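Local coordinates for TSSL (Francisella novicida, PDB 4ACK), which is the cytoplasmic domain of a DotU (TssL) protein, probably part of the inner-membrane complex of a type VI secretion system, at residues E101-F104 with E105-N109. Numbering follows the deposited sequence.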
ATOM      1  N   GLU A 101       9.517  -0.980   6.747  1.00 27.63           N
ATOM      2  CA  GLU A 101      10.864  -0.959   6.096  1.00 28.64           C
ATOM      3  C   GLU A 101      10.876  -1.368   4.617  1.00 26.71           C
ATOM      4  O   GLU A 101      11.517  -0.727   3.809  1.00 26.57           O
ATOM      5  CB  GLU A 101      11.817  -1.920   6.868  1.00 29.46           C
ATOM      6  CG  GLU A 101      12.148  -1.242   8.222  1.00 34.24           C
ATOM      7  CD  GLU A 101      13.029  -2.024   9.176  0.50 39.67           C
ATOM      8  OE1 GLU A 101      13.255  -3.242   8.957  0.50 35.99           O
ATOM      9  OE2 GLU A 101      13.485  -1.367  10.163  0.50 41.39           O
ATOM     10  N   TYR A 102      10.214  -2.464   4.286  1.00 25.59           N
ATOM     11  CA  TYR A 102      10.369  -3.041   2.960  1.00 26.53           C
ATOM     12  C   TYR A 102       9.814  -2.106   1.838  1.00 27.17           C
ATOM     13  O   TYR A 102      10.368  -2.004   0.723  1.00 27.88           O
ATOM     14  CB  TYR A 102       9.776  -4.466   2.921  1.00 26.50           C
ATOM     15  CG  TYR A 102      10.092  -5.181   1.618  1.00 29.15           C
ATOM     16  CD1 TYR A 102      11.390  -5.226   1.119  1.00 29.86           C
ATOM     17  CD2 TYR A 102       9.064  -5.756   0.842  1.00 30.29           C
ATOM     18  CE1 TYR A 102      11.660  -5.895  -0.123  1.00 30.69           C
ATOM     19  CE2 TYR A 102       9.310  -6.388  -0.354  1.00 30.07           C
ATOM     20  CZ  TYR A 102      10.610  -6.456  -0.839  1.00 32.61           C
ATOM     21  OH  TYR A 102      10.838  -7.117  -2.033  1.00 36.43           O
ATOM     22  N   VAL A 103       8.771  -1.345   2.146  1.00 27.06           N
ATOM     23  CA  VAL A 103       8.297  -0.322   1.156  1.00 25.43           C
ATOM     24  C   VAL A 103       9.422   0.619   0.770  1.00 24.54           C
ATOM     25  O   VAL A 103       9.530   1.032  -0.393  1.00 23.92           O
ATOM     26  CB  VAL A 103       7.093   0.470   1.718  1.00 24.86           C
ATOM     27  CG1 VAL A 103       6.837   1.796   0.957  1.00 24.30           C
ATOM     28  CG2 VAL A 103       5.879  -0.424   1.866  1.00 24.01           C
ATOM     29  N   PHE A 104      10.253   1.034   1.728  1.00 24.88           N
ATOM     30  CA  PHE A 104      11.332   1.967   1.346  1.00 24.45           C
ATOM     31  C   PHE A 104      12.495   1.254   0.691  1.00 26.24           C
ATOM     32  O   PHE A 104      13.199   1.830  -0.161  1.00 26.57           O
ATOM     33  CB  PHE A 104      11.767   2.882   2.510  1.00 25.05           C
ATOM     34  CG  PHE A 104      10.633   3.731   3.006  1.00 25.09           C
ATOM     35  CD1 PHE A 104      10.282   4.890   2.334  1.00 25.99           C
ATOM     36  CD2 PHE A 104       9.875   3.318   4.113  1.00 27.19           C
ATOM     37  CE1 PHE A 104       9.191   5.678   2.757  1.00 26.52           C
ATOM     38  CE2 PHE A 104       8.822   4.075   4.557  1.00 27.42           C
ATOM     39  CZ  PHE A 104       8.472   5.279   3.874  1.00 27.17           C
ATOM     40  N   GLU A 105      12.604  -0.032   0.970  1.00 26.67           N
ATOM     41  CA  GLU A 105      13.487  -0.856   0.150  1.00 30.21           C
ATOM     42  C   GLU A 105      13.005  -0.952  -1.307  1.00 28.51           C
ATOM     43  O   GLU A 105      13.790  -0.753  -2.235  1.00 29.20           O
ATOM     44  CB  GLU A 105      13.649  -2.267   0.694  1.00 28.39           C
ATOM     45  CG  GLU A 105      14.844  -2.948  -0.003  1.00 37.61           C
ATOM     46  CD  GLU A 105      15.035  -4.383   0.476  1.00 39.51           C
ATOM     47  OE1 GLU A 105      14.817  -4.621   1.663  1.00 41.50           O
ATOM     48  OE2 GLU A 105      15.376  -5.261  -0.332  1.00 44.27           O
ATOM     49  N   ILE A 106      11.723  -1.254  -1.518  1.00 29.02           N
ATOM     50  CA  ILE A 106      11.122  -1.146  -2.881  1.00 26.09           C
ATOM     51  C   ILE A 106      11.389   0.199  -3.532  1.00 26.68           C
ATOM     52  O   ILE A 106      11.829   0.271  -4.723  1.00 27.51           O
ATOM     53  CB  ILE A 106       9.617  -1.408  -2.826  1.00 26.29           C
ATOM     54  CG1 ILE A 106       9.461  -2.886  -2.475  1.00 22.59           C
ATOM     55  CG2 ILE A 106       8.907  -0.979  -4.183  1.00 23.76           C
ATOM     56  CD1 ILE A 106       8.017  -3.330  -2.106  1.00 26.08           C
ATOM     57  N   THR A 107      11.170   1.260  -2.766  1.00 24.75           N
ATOM     58  CA  THR A 107      11.314   2.603  -3.279  1.00 26.59           C
ATOM     59  C   THR A 107      12.781   2.866  -3.703  1.00 29.01           C
ATOM     60  O   THR A 107      13.003   3.415  -4.785  1.00 27.85           O
ATOM     61  CB  THR A 107      10.833   3.640  -2.259  1.00 26.16           C
ATOM     62  OG1 THR A 107       9.448   3.339  -1.889  1.00 30.10           O
ATOM     63  CG2 THR A 107      10.949   5.068  -2.808  1.00 26.82           C
ATOM     64  N   ASP A 108      13.763   2.460  -2.856  1.00 30.22           N
ATOM     65  CA  ASP A 108      15.175   2.472  -3.251  1.00 31.99           C
ATOM     66  C   ASP A 108      15.383   1.783  -4.605  1.00 30.61           C
ATOM     67  O   ASP A 108      16.051   2.300  -5.446  1.00 31.33           O
ATOM     68  CB  ASP A 108      16.083   1.751  -2.216  1.00 31.54           C
ATOM     69  CG  ASP A 108      16.159   2.499  -0.890  1.00 33.63           C
ATOM     70  OD1 ASP A 108      15.993   3.728  -0.856  1.00 34.59           O
ATOM     71  OD2 ASP A 108      16.328   1.824   0.138  1.00 38.07           O
ATOM     72  N   ASN A 109      14.844   0.595  -4.768  1.00 30.61           N
ATOM     73  CA  ASN A 109      15.042  -0.130  -5.990  1.00 31.92           C
ATOM     74  C   ASN A 109      14.481   0.589  -7.215  1.00 33.56           C
ATOM     75  O   ASN A 109      15.239   0.850  -8.168  1.00 34.18           O
ATOM     76  CB  ASN A 109      14.482  -1.506  -5.869  1.00 32.07           C
ATOM     77  CG  ASN A 109      15.262  -2.366  -4.845  1.00 36.63           C
ATOM     78  OD1 ASN A 109      16.310  -1.949  -4.348  1.00 36.63           O
ATOM     79  ND2 ASN A 109      14.753  -3.566  -4.548  1.00 36.63           N
TER
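Tyr-102 and Ile-106 are joined through the backbone of helix 99-112, where the N-H of Ile-106 meets Tyr-102 O at 2.7 Å in a nearly straight bond (171°), one of four successive i to i+4 bonds from Glu-101 O to Asp-108 N. The chi1 of -172° sets the Tyr-102 ring opposite its own N and carries it along the helix toward the next turn. There Ile-106 CG1 sits over one ring face, offset toward the rim, in a CH-pi contact 4.2 Å from the centroid; Ile-106 CD1 touches Tyr-102 CE2 at 3.8 Å. Glu-105 comes to the ring edge instead: its OE1 is 3.5 Å from Tyr-102 CD1, and the carboxylate stands almost perpendicular to the ring (86°). Beyond, Tyr-102 OH is hydrogen-bonded to Lys-59 NZ and Phe-63 meets the ring edge-to-face, tying this side to helix 55-79. The next residue, Thr-107, turns its OG1 back to Val-103 O, one turn earlier, at 2.8 Å, and Thr-107 N reaches the same oxygen at 2.9 Å from the other face of the carbonyl plane. Asp-108 OD1 is hydrogen-bonded to the hydroxyl of Tyr-148 on helix 143-153, and the Tyr-148 ring also meets that of Phe-104. Two donors thus satisfy Val-103 O, and the buried threonine hydroxyl spends its proton within its own helix, so its polar end suits an apolar setting that includes Ile-124 and Ile-152.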